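Local atomic coordinates of toxin 2A (Paenibacillus larvae, PDB entry 5URP), a protein that acts as an ADP-ribosyltransferase toxin and virulence factor of a bacterium, probably moving ADP-ribose from NAD onto a host protein. Residues M142-G147 and P194-Y199; K198-N203 and E218-S223; R105-I110 and V164-K169; Y148-L153 and Q188-L193. All coordinates share one frame; numbering follows the deposited sequence.

In the fold
Contacts 1, 2 and 3 each join two strands of the same five-stranded mixed sheet, whereas contact 4 builds the small antiparallel sheet packed against it. Contacts 1 and 2 share Lys-198 and Tyr-199 on strand 197-207, so this strand is bonded on both edges. They are only partly buried: the exposed side chains of contact 1 mix methionine, leucine and lysine, with several waters, while contact 2 has the two-pronged salt bridge of Arg-220 and Asp-202. Contacts 3 and 4 are buried. Contact 3 relies on backbone bonds and branched aliphatic groups, contact 4 on hydroxyls and leucines. Arg-105 NH1 links them through Ser-150 O, and Leu-168 packs on Leu-149 and Leu-193 between the sheets.

Contact 1 (M142-G147 and P194-Y199); sequences MLLERG and PRDTKY
Leu-143 and Tyr-199 are the main partners of this antiparallel strand pair. Backbone bonds come first: Leu-143 N meets Tyr-199 O at 2.8 Å, and Tyr-199 N returns to Leu-143 O at 3.0 Å. Beyond the non-hydrogen-bonded pair Leu-144 and Lys-198, Glu-145 N gives a straight bond (172°) to Thr-197 O, but Asp-196 N reaches Glu-145 O only through a weak, bent one as the strands pass into loops.

Apolar contacts occupy both faces. The Tyr-199 ring, with CG between the backbone N and the carbonyl carbon (chi1 56°), leans toward the other strand, where Leu-143 CB sits over its face in a CH-pi contact, 4.0 Å from the centroid. A leucine suits this place, since CD1 also covers the phenol tip. On the face of Leu-144 and Lys-198, Met-142 SD rests 3.8 Å from Lys-198 CD; the lysine lends its methylenes while its ammonium leads away.

Among polar links, one water donates to Glu-145 OE2 (2.9 Å) and also bonds Tyr-199 OH (2.7 Å). Glu-145 OE1 accepts from Gly-147 N and pairs with Arg-71, which holds the carboxylate in place where the strand passes into the loop. A second water joins Arg-146 O to Arg-195 NH1.

Strand 142-145 is the outermost in this sheet; strand 197-207 separates it from strand 214-221, and Arg-195 NE pairs with Asp-89 of helix 79-92.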
loop_
_atom_site.group_PDB
_atom_site.type_symbol
_atom_site.label_atom_id
_atom_site.label_comp_id
_atom_site.label_asym_id
_atom_site.label_seq_id
_atom_site.Cartn_x
_atom_site.Cartn_y
_atom_site.Cartn_z
ATOM N N MET A 142 8.218 -13.795 -2.954
ATOM C CA MET A 142 7.508 -13.041 -1.935
ATOM C C MET A 142 8.312 -11.808 -1.553
ATOM O O MET A 142 9.526 -11.902 -1.363
ATOM C CB MET A 142 7.271 -13.928 -0.711
ATOM C CG MET A 142 6.171 -13.449 0.190
ATOM S SD MET A 142 6.239 -14.550 1.644
ATOM C CE MET A 142 5.168 -15.819 1.065
ATOM N N LEU A 143 7.638 -10.667 -1.433
ATOM C CA LEU A 143 8.198 -9.457 -0.843
ATOM C C LEU A 143 7.609 -9.259 0.554
ATOM O O LEU A 143 6.528 -9.767 0.871
ATOM C CB LEU A 143 7.931 -8.221 -1.700
ATOM C CG LEU A 143 8.513 -8.188 -3.125
ATOM C CD1 LEU A 143 8.280 -6.830 -3.770
ATOM C CD2 LEU A 143 9.974 -8.502 -3.139
ATOM N N LEU A 144 8.370 -8.574 1.407
ATOM C CA LEU A 144 7.993 -8.307 2.795
ATOM C C LEU A 144 8.182 -6.820 3.034
ATOM O O LEU A 144 9.295 -6.307 2.892
ATOM C CB LEU A 144 8.844 -9.122 3.780
ATOM C CG LEU A 144 8.845 -8.691 5.254
ATOM C CD1 LEU A 144 7.497 -8.901 5.830
ATOM C CD2 LEU A 144 9.907 -9.465 6.041
ATOM N N GLU A 145 7.101 -6.124 3.371
ATOM C CA GLU A 145 7.142 -4.693 3.648
ATOM C C GLU A 145 7.193 -4.462 5.152
ATOM O O GLU A 145 6.225 -4.749 5.860
ATOM C CB GLU A 145 5.928 -4.004 3.030
ATOM C CG GLU A 145 5.837 -2.529 3.337
ATOM C CD GLU A 145 7.086 -1.759 2.946
ATOM O OE1 GLU A 145 7.663 -1.076 3.826
ATOM O OE2 GLU A 145 7.482 -1.831 1.763
ATOM N N ARG A 146 8.310 -3.907 5.630
ATOM C CA ARG A 146 8.481 -3.676 7.059
ATOM C C ARG A 146 7.677 -2.491 7.583
ATOM O O ARG A 146 7.261 -2.513 8.739
ATOM C CB ARG A 146 9.965 -3.509 7.364
ATOM C CG ARG A 146 10.702 -4.826 7.039
ATOM C CD ARG A 146 12.112 -4.939 7.575
ATOM N NE ARG A 146 12.807 -6.039 6.904
ATOM C CZ ARG A 146 13.899 -6.644 7.358
ATOM N NH1 ARG A 146 14.440 -6.286 8.517
ATOM N NH2 ARG A 146 14.439 -7.627 6.649
ATOM N N GLY A 147 7.467 -1.432 6.778
ATOM C CA GLY A 147 6.563 -0.375 7.195
ATOM C C GLY A 147 5.117 -0.787 7.044
ATOM O O GLY A 147 4.804 -1.878 6.587
ATOM N N PRO A 194 -1.467 -3.907 7.565
ATOM C CA PRO A 194 -0.513 -4.029 8.663
ATOM C C PRO A 194 0.924 -3.975 8.199
ATOM O O PRO A 194 1.240 -4.298 7.051
ATOM C CB PRO A 194 -0.826 -5.424 9.243
ATOM C CG PRO A 194 -2.223 -5.713 8.833
ATOM C CD PRO A 194 -2.460 -4.996 7.545
ATOM N N ARG A 195 1.797 -3.550 9.104
ATOM C CA ARG A 195 3.219 -3.692 8.857
ATOM C C ARG A 195 3.596 -5.174 8.765
ATOM O O ARG A 195 2.868 -6.048 9.222
ATOM C CB ARG A 195 4.012 -2.980 9.950
ATOM C CG ARG A 195 4.049 -3.655 11.303
ATOM C CD ARG A 195 4.663 -2.721 12.338
ATOM N NE ARG A 195 4.622 -3.284 13.676
ATOM C CZ ARG A 195 5.569 -4.035 14.217
ATOM N NH1 ARG A 195 6.671 -4.359 13.543
ATOM N NH2 ARG A 195 5.408 -4.473 15.453
ATOM N N ASP A 196 4.742 -5.431 8.136
ATOM C CA ASP A 196 5.235 -6.774 7.859
ATOM C C ASP A 196 4.287 -7.572 6.964
ATOM O O ASP A 196 4.198 -8.804 7.076
ATOM C CB ASP A 196 5.500 -7.513 9.175
ATOM C CG ASP A 196 6.677 -6.937 9.947
ATOM O OD1 ASP A 196 7.652 -6.496 9.313
ATOM O OD2 ASP A 196 6.665 -6.993 11.198
ATOM N N THR A 197 3.587 -6.896 6.052
ATOM C CA THR A 197 2.760 -7.602 5.088
ATOM C C THR A 197 3.638 -8.338 4.084
ATOM O O THR A 197 4.622 -7.799 3.568
ATOM C CB THR A 197 1.803 -6.637 4.371
ATOM O OG1 THR A 197 0.734 -6.270 5.256
ATOM C CG2 THR A 197 1.195 -7.281 3.118
ATOM N N LYS A 198 3.258 -9.582 3.819
ATOM C CA LYS A 198 3.892 -10.442 2.832
ATOM C C LYS A 198 3.028 -10.442 1.585
ATOM O O LYS A 198 1.814 -10.605 1.680
ATOM C CB LYS A 198 4.017 -11.878 3.362
ATOM C CG LYS A 198 5.025 -12.057 4.459
ATOM C CD LYS A 198 4.926 -13.479 5.002
ATOM C CE LYS A 198 6.140 -13.879 5.822
ATOM N NZ LYS A 198 6.161 -15.343 6.172
ATOM N N TYR A 199 3.638 -10.225 0.422
ATOM C CA TYR A 199 2.871 -10.293 -0.807
ATOM C C TYR A 199 3.685 -10.990 -1.885
ATOM O O TYR A 199 4.896 -10.790 -2.007
ATOM C CB TYR A 199 2.383 -8.889 -1.237
ATOM C CG TYR A 199 3.398 -7.786 -1.427
ATOM C CD1 TYR A 199 3.950 -7.107 -0.342
ATOM C CD2 TYR A 199 3.730 -7.355 -2.696
ATOM C CE1 TYR A 199 4.847 -6.060 -0.528
ATOM C CE2 TYR A 199 4.613 -6.300 -2.888
ATOM C CZ TYR A 199 5.168 -5.668 -1.807
ATOM O OH TYR A 199 6.042 -4.635 -2.022
HETATM O O HOH W 1 7.859 -3.986 -0.066
HETATM O O HOH W 2 7.835 -4.008 10.842
HETATM O O HOH W 3 3.428 -4.025 5.309
#

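Contact 2 (K198-N203 and E218-S223); sequences KYYIDN and EARVLS
Arg-220 runs alongside Tyr-200 and points the same way, its NH2 3.2 Å from ring atom CD2 of Tyr-200, with the guanidinium and ring planes 75° apart. The bend of the arginine at chi3 (-92°) turns its NE side to Asp-202, whose carboxylate it grips side-on. Arg-220 NE bonds Asp-202 OD2 at 3.1 Å and its NH2 bonds Asp-202 OD1 at 3.0 Å; both oxygens use their syn lone pairs, and the two flat groups lie only 14° from coplanar. Two charged bonds in one plane hold the guanidinium against rotation, and the paired charges suit this partly exposed face.

Asp-202 can point at the partner strand because it belongs to a classic beta bulge in the hairpin of strands 197-207 and 214-221: Asp-202 and Asn-203 both stand opposite Glu-218. The extra residue leaves Glu-218 O with two donors, Asp-202 N at 2.9 Å and Asn-203 N at 3.3 Å. Glu-218 N closes the bulge on one side with a bond to Asn-203 O, and regular pairing resumes where Tyr-200 and Arg-220 exchange two bonds.

On the opposite, more buried face, Ala-219 CB meets the edge of the Tyr-199 ring, 3.8 Å from CD2; its small methyl can touch both this ring and Leu-168 of strand 164-170. Where the pair ends, Leu-222 N bonds Lys-198 O, while a water bridges Lys-198 N and Leu-222 O.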
loop_
_atom_site.group_PDB
_atom_site.type_symbol
_atom_site.label_atom_id
_atom_site.label_comp_id
_atom_site.label_asym_id
_atom_site.label_seq_id
_atom_site.Cartn_x
_atom_site.Cartn_y
_atom_site.Cartn_z
ATOM N N LYS A 198 3.258 -9.582 3.819
ATOM C CA LYS A 198 3.892 -10.442 2.832
ATOM C C LYS A 198 3.028 -10.442 1.585
ATOM O O LYS A 198 1.814 -10.605 1.680
ATOM C CB LYS A 198 4.017 -11.878 3.362
ATOM C CG LYS A 198 5.025 -12.057 4.459
ATOM C CD LYS A 198 4.926 -13.479 5.002
ATOM C CE LYS A 198 6.140 -13.879 5.822
ATOM N NZ LYS A 198 6.161 -15.343 6.172
ATOM N N TYR A 199 3.638 -10.225 0.422
ATOM C CA TYR A 199 2.871 -10.293 -0.807
ATOM C C TYR A 199 3.685 -10.990 -1.885
ATOM O O TYR A 199 4.896 -10.790 -2.007
ATOM C CB TYR A 199 2.383 -8.889 -1.237
ATOM C CG TYR A 199 3.398 -7.786 -1.427
ATOM C CD1 TYR A 199 3.950 -7.107 -0.342
ATOM C CD2 TYR A 199 3.730 -7.355 -2.696
ATOM C CE1 TYR A 199 4.847 -6.060 -0.528
ATOM C CE2 TYR A 199 4.613 -6.300 -2.888
ATOM C CZ TYR A 199 5.168 -5.668 -1.807
ATOM O OH TYR A 199 6.042 -4.635 -2.022
ATOM N N TYR A 200 2.995 -11.808 -2.658
ATOM C CA TYR A 200 3.612 -12.651 -3.662
ATOM C C TYR A 200 3.413 -12.044 -5.038
ATOM O O TYR A 200 2.285 -11.703 -5.400
ATOM C CB TYR A 200 3.003 -14.052 -3.617
ATOM C CG TYR A 200 3.514 -15.012 -4.660
ATOM C CD1 TYR A 200 4.721 -15.695 -4.495
ATOM C CD2 TYR A 200 2.765 -15.285 -5.793
ATOM C CE1 TYR A 200 5.179 -16.568 -5.454
ATOM C CE2 TYR A 200 3.217 -16.159 -6.758
ATOM C CZ TYR A 200 4.420 -16.821 -6.567
ATOM O OH TYR A 200 4.873 -17.711 -7.496
ATOM N N ILE A 201 4.497 -11.964 -5.806
ATOM C CA ILE A 201 4.470 -11.351 -7.136
ATOM C C ILE A 201 4.118 -12.398 -8.190
ATOM O O ILE A 201 4.903 -13.309 -8.481
ATOM C CB ILE A 201 5.798 -10.661 -7.449
ATOM C CG1 ILE A 201 6.016 -9.528 -6.431
ATOM C CG2 ILE A 201 5.749 -10.042 -8.865
ATOM C CD1 ILE A 201 7.354 -8.844 -6.562
ATOM N N ASP A 202 2.929 -12.253 -8.771
ATOM C CA ASP A 202 2.467 -13.101 -9.864
ATOM C C ASP A 202 3.011 -12.651 -11.219
ATOM O O ASP A 202 3.329 -13.492 -12.065
ATOM C CB ASP A 202 0.938 -13.107 -9.889
ATOM C CG ASP A 202 0.342 -13.763 -8.661
ATOM O OD1 ASP A 202 0.605 -14.967 -8.479
ATOM O OD2 ASP A 202 -0.365 -13.081 -7.881
ATOM N N ASN A 203 3.129 -11.341 -11.454
ATOM C CA ASN A 203 3.525 -10.877 -12.775
ATOM C C ASN A 203 4.160 -9.496 -12.679
ATOM O O ASN A 203 3.746 -8.673 -11.863
ATOM C CB ASN A 203 2.308 -10.838 -13.706
ATOM C CG ASN A 203 2.693 -10.762 -15.160
ATOM O OD1 ASN A 203 3.184 -11.726 -15.729
ATOM N ND2 ASN A 203 2.475 -9.619 -15.762
ATOM N N GLU A 218 1.853 -7.166 -10.343
ATOM C CA GLU A 218 0.586 -7.759 -9.931
ATOM C C GLU A 218 0.917 -8.752 -8.827
ATOM O O GLU A 218 1.739 -9.641 -9.035
ATOM C CB GLU A 218 -0.139 -8.418 -11.107
ATOM C CG GLU A 218 -0.579 -7.355 -12.094
ATOM C CD GLU A 218 -0.987 -7.863 -13.454
ATOM O OE1 GLU A 218 -1.158 -9.075 -13.628
ATOM O OE2 GLU A 218 -1.164 -7.004 -14.356
ATOM N N ALA A 219 0.308 -8.564 -7.665
ATOM C CA ALA A 219 0.688 -9.330 -6.479
ATOM C C ALA A 219 -0.538 -9.656 -5.639
ATOM O O ALA A 219 -1.609 -9.066 -5.792
ATOM C CB ALA A 219 1.692 -8.574 -5.620
ATOM N N ARG A 220 -0.342 -10.618 -4.733
ATOM C CA ARG A 220 -1.353 -11.099 -3.802
ATOM C C ARG A 220 -0.832 -10.976 -2.382
ATOM O O ARG A 220 0.263 -11.467 -2.095
ATOM C CB ARG A 220 -1.655 -12.590 -4.001
ATOM C CG ARG A 220 -2.379 -13.015 -5.221
ATOM C CD ARG A 220 -2.489 -14.556 -5.149
ATOM N NE ARG A 220 -1.377 -15.229 -5.827
ATOM C CZ ARG A 220 -0.941 -16.460 -5.558
ATOM N NH1 ARG A 220 -1.495 -17.206 -4.610
ATOM N NH2 ARG A 220 0.069 -16.966 -6.261
ATOM N N VAL A 221 -1.643 -10.403 -1.490
ATOM C CA VAL A 221 -1.368 -10.489 -0.066
ATOM C C VAL A 221 -1.629 -11.911 0.386
ATOM O O VAL A 221 -2.650 -12.522 0.041
ATOM C CB VAL A 221 -2.235 -9.508 0.736
ATOM C CG1 VAL A 221 -2.014 -9.706 2.257
ATOM C CG2 VAL A 221 -1.941 -8.094 0.347
ATOM N N LEU A 222 -0.708 -12.439 1.167
ATOM C CA LEU A 222 -0.878 -13.719 1.810
ATOM C C LEU A 222 -1.309 -13.445 3.247
ATOM O O LEU A 222 -0.584 -12.791 4.007
ATOM C CB LEU A 222 0.411 -14.530 1.748
ATOM C CG LEU A 222 0.969 -14.681 0.317
ATOM C CD1 LEU A 222 2.126 -15.544 0.457
ATOM C CD2 LEU A 222 -0.007 -15.309 -0.689
ATOM N N SER A 223 -2.470 -13.971 3.623
ATOM C CA SER A 223 -3.058 -13.629 4.928
ATOM C C SER A 223 -3.270 -14.882 5.784
ATOM O O SER A 223 -3.189 -15.997 5.268
ATOM C CB SER A 223 -4.387 -12.893 4.749
ATOM O OG SER A 223 -4.970 -12.594 6.004
HETATM O O HOH W 4 0.677 -10.597 5.027
#

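Contact 3 (R105-I110 and V164-K169); sequences RGTDGI and VLIELK
Thr-107 and Val-164 stand side by side on one face of an antiparallel strand pair and point the same way. Thr-107 has OG1 anti to its N (chi1 -170°), which leaves the methyl CG2 to face the neighbouring strand, 3.9 Å from Ile-166 CD1 and 4.0 Å from Val-164 CB. Branched Val-164 also offers its methyl CG2 to the backbone of Asp-108, 3.6 Å from the carbonyl carbon.

Four backbone bonds carry the ladder. Arg-105 and Ile-166 exchange two, the shorter being Ile-166 N to Arg-105 O at 2.8 Å. Thr-107 and Val-164 exchange two more, although Val-164 N meets Thr-107 O from 40° above the carbonyl plane as the strand begins to turn away. Between them, Gly-106 brings its CA 3.4 Å from Val-164 O.

In the next shell, Asp-108 OD1 accepts from Ile-110 N, forming an Asx turn just after the strand, while its OD2 is held by Gln-117. Arg-105 NH1 bonds Ser-150 O; this arginine is consistent with that of the Arg-Ser-Glu signature of this toxin family. Strand 101-107 is outermost in the five-stranded sheet, and strand 164-170 lies between it and strand 214-221, where Val-164 touches Val-217.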
loop_
_atom_site.group_PDB
_atom_site.type_symbol
_atom_site.label_atom_id
_atom_site.label_comp_id
_atom_site.label_asym_id
_atom_site.label_seq_id
_atom_site.Cartn_x
_atom_site.Cartn_y
_atom_site.Cartn_z
ATOM N N ARG A 105 -1.116 0.811 -5.511
ATOM C CA ARG A 105 -0.098 1.607 -4.841
ATOM C C ARG A 105 0.934 2.045 -5.863
ATOM O O ARG A 105 1.533 1.205 -6.521
ATOM C CB ARG A 105 0.592 0.791 -3.739
ATOM C CG ARG A 105 1.720 1.521 -3.088
ATOM C CD ARG A 105 2.228 0.723 -1.893
ATOM N NE ARG A 105 3.500 1.231 -1.384
ATOM C CZ ARG A 105 3.642 2.320 -0.635
ATOM N NH1 ARG A 105 2.591 3.056 -0.288
ATOM N NH2 ARG A 105 4.850 2.690 -0.241
ATOM N N GLY A 106 1.115 3.349 -6.018
ATOM C CA GLY A 106 2.229 3.846 -6.799
ATOM C C GLY A 106 3.468 3.973 -5.930
ATOM O O GLY A 106 3.404 4.451 -4.798
ATOM N N THR A 107 4.602 3.554 -6.475
ATOM C CA THR A 107 5.836 3.660 -5.725
ATOM C C THR A 107 6.993 3.741 -6.721
ATOM O O THR A 107 6.806 4.083 -7.888
ATOM C CB THR A 107 5.923 2.495 -4.711
ATOM O OG1 THR A 107 7.020 2.719 -3.814
ATOM C CG2 THR A 107 6.048 1.154 -5.407
ATOM N N ASP A 108 8.202 3.428 -6.268
ATOM C CA ASP A 108 9.338 3.357 -7.179
ATOM C C ASP A 108 10.086 2.050 -6.932
ATOM O O ASP A 108 9.569 1.102 -6.328
ATOM C CB ASP A 108 10.194 4.617 -7.054
ATOM C CG ASP A 108 10.889 4.738 -5.711
ATOM O OD1 ASP A 108 10.850 3.779 -4.908
ATOM O OD2 ASP A 108 11.472 5.801 -5.464
ATOM N N GLY A 109 11.293 1.968 -7.464
ATOM C CA GLY A 109 12.055 0.733 -7.449
ATOM C C GLY A 109 12.504 0.271 -6.084
ATOM O O GLY A 109 13.074 -0.821 -5.978
ATOM N N ILE A 110 12.250 1.060 -5.036
ATOM C CA ILE A 110 12.708 0.705 -3.694
ATOM C C ILE A 110 12.197 -0.668 -3.281
ATOM O O ILE A 110 12.887 -1.400 -2.565
ATOM C CB ILE A 110 12.280 1.791 -2.682
ATOM C CG1 ILE A 110 13.002 1.601 -1.350
ATOM C CG2 ILE A 110 10.770 1.776 -2.456
ATOM C CD1 ILE A 110 14.462 1.872 -1.422
ATOM N N VAL A 164 6.550 2.805 -10.639
ATOM C CA VAL A 164 6.039 1.467 -10.355
ATOM C C VAL A 164 4.583 1.570 -9.913
ATOM O O VAL A 164 4.242 2.395 -9.053
ATOM C CB VAL A 164 6.867 0.754 -9.274
ATOM C CG1 VAL A 164 6.256 -0.603 -8.978
ATOM C CG2 VAL A 164 8.341 0.650 -9.694
ATOM N N LEU A 165 3.732 0.712 -10.481
ATOM C CA LEU A 165 2.334 0.583 -10.088
ATOM C C LEU A 165 2.134 -0.834 -9.582
ATOM O O LEU A 165 2.327 -1.775 -10.343
ATOM C CB LEU A 165 1.387 0.830 -11.260
ATOM C CG LEU A 165 -0.112 0.675 -10.987
ATOM C CD1 LEU A 165 -0.588 1.652 -9.923
ATOM C CD2 LEU A 165 -0.909 0.839 -12.275
ATOM N N ILE A 166 1.708 -0.967 -8.341
ATOM C CA ILE A 166 1.398 -2.277 -7.768
ATOM C C ILE A 166 -0.108 -2.420 -7.761
ATOM O O ILE A 166 -0.820 -1.526 -7.274
ATOM C CB ILE A 166 1.934 -2.426 -6.338
ATOM C CG1 ILE A 166 3.421 -2.098 -6.227
ATOM C CG2 ILE A 166 1.628 -3.859 -5.835
ATOM C CD1 ILE A 166 3.921 -2.073 -4.759
ATOM N N GLU A 167 -0.594 -3.531 -8.302
ATOM C CA GLU A 167 -1.991 -3.942 -8.206
ATOM C C GLU A 167 -2.008 -5.141 -7.253
ATOM O O GLU A 167 -1.451 -6.192 -7.574
ATOM C CB GLU A 167 -2.555 -4.302 -9.576
ATOM C CG GLU A 167 -3.974 -4.808 -9.570
ATOM C CD GLU A 167 -4.572 -4.935 -10.973
ATOM O OE1 GLU A 167 -4.296 -4.072 -11.841
ATOM O OE2 GLU A 167 -5.346 -5.879 -11.192
ATOM N N LEU A 168 -2.625 -4.977 -6.088
ATOM C CA LEU A 168 -2.495 -5.952 -5.005
ATOM C C LEU A 168 -3.854 -6.532 -4.665
ATOM O O LEU A 168 -4.801 -5.795 -4.406
ATOM C CB LEU A 168 -1.874 -5.255 -3.790
ATOM C CG LEU A 168 -1.601 -6.061 -2.558
ATOM C CD1 LEU A 168 -0.441 -6.983 -2.856
ATOM C CD2 LEU A 168 -1.263 -5.105 -1.437
ATOM N N LYS A 169 -3.954 -7.863 -4.625
ATOM C CA LYS A 169 -5.201 -8.506 -4.248
ATOM C C LYS A 169 -5.138 -8.820 -2.762
ATOM O O LYS A 169 -4.150 -9.392 -2.305
ATOM C CB LYS A 169 -5.416 -9.790 -5.051
ATOM C CG LYS A 169 -5.437 -9.572 -6.552
ATOM C CD LYS A 169 -5.394 -10.878 -7.322
ATOM C CE LYS A 169 -5.360 -10.644 -8.823
ATOM N NZ LYS A 169 -5.140 -11.904 -9.586
#

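Contact 4 (Y148-L153 and Q188-L193); sequences YLSTSL and QLEMLL
Ser-150 OG donates to Glu-190 OE2 at 2.7 Å, arriving from above the carboxylate plane. Glu-190 is stretched out, with CG anti to N (chi1 179°), and this carries its carboxylate along the strand to the serine instead of to Ser-152 opposite. Thr-151 is turned differently: at chi1 71° its OG1 lies between N and the carbonyl carbon, close to its own amide. Met-191 O is therefore gripped twice, by Thr-151 N at 3.0 Å and Thr-151 OG1 at 2.9 Å, from opposite faces of the carbonyl plane.

Thr-151 shares its face with apolar Leu-149, Met-191 and Leu-193; Ser-150 and Glu-190 take the opposite one. Bends at chi2 and chi3 fold the unbranched Met-191 back, its CG 3.5 Å from Leu-153 CD2. Leu-149 and Leu-193 run in the same direction, CD2 to CD1 3.8 Å. At one end Tyr-148 sets its ring edge against Leu-193 O and sends its OH to Asp-89.

The sequences Ser-Thr-Ser and Gln-Leu-Glu match the signature motifs of Arg-Ser-Glu ADP-ribosyltransferases, and a glycerol, probably from the crystallisation liquor, bonds Glu-190 OE1, consistent with a pocket. Ser-150, also bonded to Tyr-59, thus probably orients the Glu-190 carboxylate at an NAD site.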
loop_
_atom_site.group_PDB
_atom_site.type_symbol
_atom_site.label_atom_id
_atom_site.label_comp_id
_atom_site.label_asym_id
_atom_site.label_seq_id
_atom_site.Cartn_x
_atom_site.Cartn_y
_atom_site.Cartn_z
ATOM N N TYR A 148 4.199 0.116 7.406
ATOM C CA TYR A 148 2.819 -0.092 6.999
ATOM C C TYR A 148 2.688 0.043 5.481
ATOM O O TYR A 148 3.485 0.706 4.813
ATOM C CB TYR A 148 1.888 0.896 7.712
ATOM C CG TYR A 148 1.891 0.720 9.206
ATOM C CD1 TYR A 148 1.123 -0.283 9.824
ATOM C CD2 TYR A 148 2.704 1.504 9.998
ATOM C CE1 TYR A 148 1.157 -0.444 11.206
ATOM C CE2 TYR A 148 2.759 1.347 11.363
ATOM C CZ TYR A 148 1.990 0.371 11.967
ATOM O OH TYR A 148 2.097 0.275 13.314
ATOM N N LEU A 149 1.670 -0.588 4.937
ATOM C CA LEU A 149 1.458 -0.616 3.496
ATOM C C LEU A 149 0.197 0.177 3.182
ATOM O O LEU A 149 -0.926 -0.314 3.322
ATOM C CB LEU A 149 1.383 -2.060 3.008
ATOM C CG LEU A 149 1.413 -2.286 1.507
ATOM C CD1 LEU A 149 2.643 -1.669 0.867
ATOM C CD2 LEU A 149 1.378 -3.797 1.231
ATOM N N SER A 150 0.402 1.427 2.745
ATOM C CA SER A 150 -0.676 2.305 2.332
ATOM C C SER A 150 -0.998 2.037 0.867
ATOM O O SER A 150 -0.100 2.073 0.013
ATOM C CB SER A 150 -0.270 3.778 2.508
ATOM O OG SER A 150 -0.130 4.142 3.871
ATOM N N THR A 151 -2.272 1.799 0.581
ATOM C CA THR A 151 -2.759 1.497 -0.754
ATOM C C THR A 151 -4.054 2.271 -0.944
ATOM O O THR A 151 -4.534 2.923 -0.016
ATOM C CB THR A 151 -3.023 -0.001 -0.935
ATOM O OG1 THR A 151 -4.180 -0.373 -0.187
ATOM C CG2 THR A 151 -1.829 -0.822 -0.481
ATOM N N SER A 152 -4.611 2.230 -2.153
ATOM C CA SER A 152 -5.865 2.912 -2.457
ATOM C C SER A 152 -6.851 1.966 -3.122
ATOM O O SER A 152 -6.478 1.088 -3.916
ATOM C CB SER A 152 -5.634 4.128 -3.401
ATOM O OG SER A 152 -6.860 4.798 -3.681
ATOM N N LEU A 153 -8.140 2.196 -2.854
ATOM C CA LEU A 153 -9.189 1.446 -3.535
ATOM C C LEU A 153 -9.277 1.778 -5.015
ATOM O O LEU A 153 -9.879 1.021 -5.783
ATOM C CB LEU A 153 -10.547 1.715 -2.895
ATOM C CG LEU A 153 -10.828 1.122 -1.530
ATOM C CD1 LEU A 153 -12.221 1.571 -1.099
ATOM C CD2 LEU A 153 -10.748 -0.397 -1.587
ATOM N N GLN A 188 -7.940 10.209 -0.889
ATOM C CA GLN A 188 -6.955 9.221 -1.286
ATOM C C GLN A 188 -7.540 7.815 -1.285
ATOM O O GLN A 188 -6.956 6.920 -1.903
ATOM C CB GLN A 188 -5.736 9.268 -0.369
ATOM C CG GLN A 188 -4.943 10.570 -0.550
ATOM C CD GLN A 188 -3.610 10.556 0.144
ATOM O OE1 GLN A 188 -3.420 9.904 1.164
ATOM N NE2 GLN A 188 -2.673 11.335 -0.388
ATOM N N LEU A 189 -8.690 7.638 -0.638
ATOM C CA LEU A 189 -9.401 6.350 -0.554
ATOM C C LEU A 189 -8.463 5.238 -0.068
ATOM O O LEU A 189 -8.404 4.147 -0.638
ATOM C CB LEU A 189 -10.057 5.950 -1.876
ATOM C CG LEU A 189 -10.992 6.957 -2.551
ATOM C CD1 LEU A 189 -11.922 6.236 -3.511
ATOM C CD2 LEU A 189 -11.748 7.832 -1.579
ATOM N N GLU A 190 -7.735 5.535 0.992
ATOM C CA GLU A 190 -6.646 4.678 1.449
ATOM C C GLU A 190 -7.153 3.446 2.203
ATOM O O GLU A 190 -7.988 3.551 3.109
ATOM C CB GLU A 190 -5.691 5.455 2.347
ATOM C CG GLU A 190 -4.553 4.601 2.875
ATOM C CD GLU A 190 -3.489 5.348 3.659
ATOM O OE1 GLU A 190 -3.400 6.598 3.592
ATOM O OE2 GLU A 190 -2.720 4.655 4.355
ATOM N N MET A 191 -6.615 2.297 1.819
ATOM C CA MET A 191 -6.721 1.050 2.573
ATOM C C MET A 191 -5.352 0.824 3.205
ATOM O O MET A 191 -4.343 0.707 2.496
ATOM C CB MET A 191 -7.107 -0.131 1.679
ATOM C CG MET A 191 -8.452 -0.052 1.050
ATOM S SD MET A 191 -9.810 -0.206 2.224
ATOM C CE MET A 191 -9.508 -1.822 2.877
ATOM N N LEU A 192 -5.311 0.750 4.530
ATOM C CA LEU A 192 -4.058 0.633 5.253
ATOM C C LEU A 192 -3.887 -0.812 5.684
ATOM O O LEU A 192 -4.770 -1.358 6.348
ATOM C CB LEU A 192 -4.064 1.559 6.458
ATOM C CG LEU A 192 -2.814 1.595 7.328
ATOM C CD1 LEU A 192 -1.579 1.920 6.528
ATOM C CD2 LEU A 192 -2.981 2.584 8.475
ATOM N N LEU A 193 -2.780 -1.414 5.297
ATOM C CA LEU A 193 -2.516 -2.808 5.657
ATOM C C LEU A 193 -1.459 -2.850 6.755
ATOM O O LEU A 193 -0.615 -1.952 6.878
ATOM C CB LEU A 193 -2.032 -3.615 4.447
ATOM C CG LEU A 193 -3.011 -4.141 3.392
ATOM C CD1 LEU A 193 -2.250 -4.329 2.083
ATOM C CD2 LEU A 193 -3.638 -5.451 3.707
#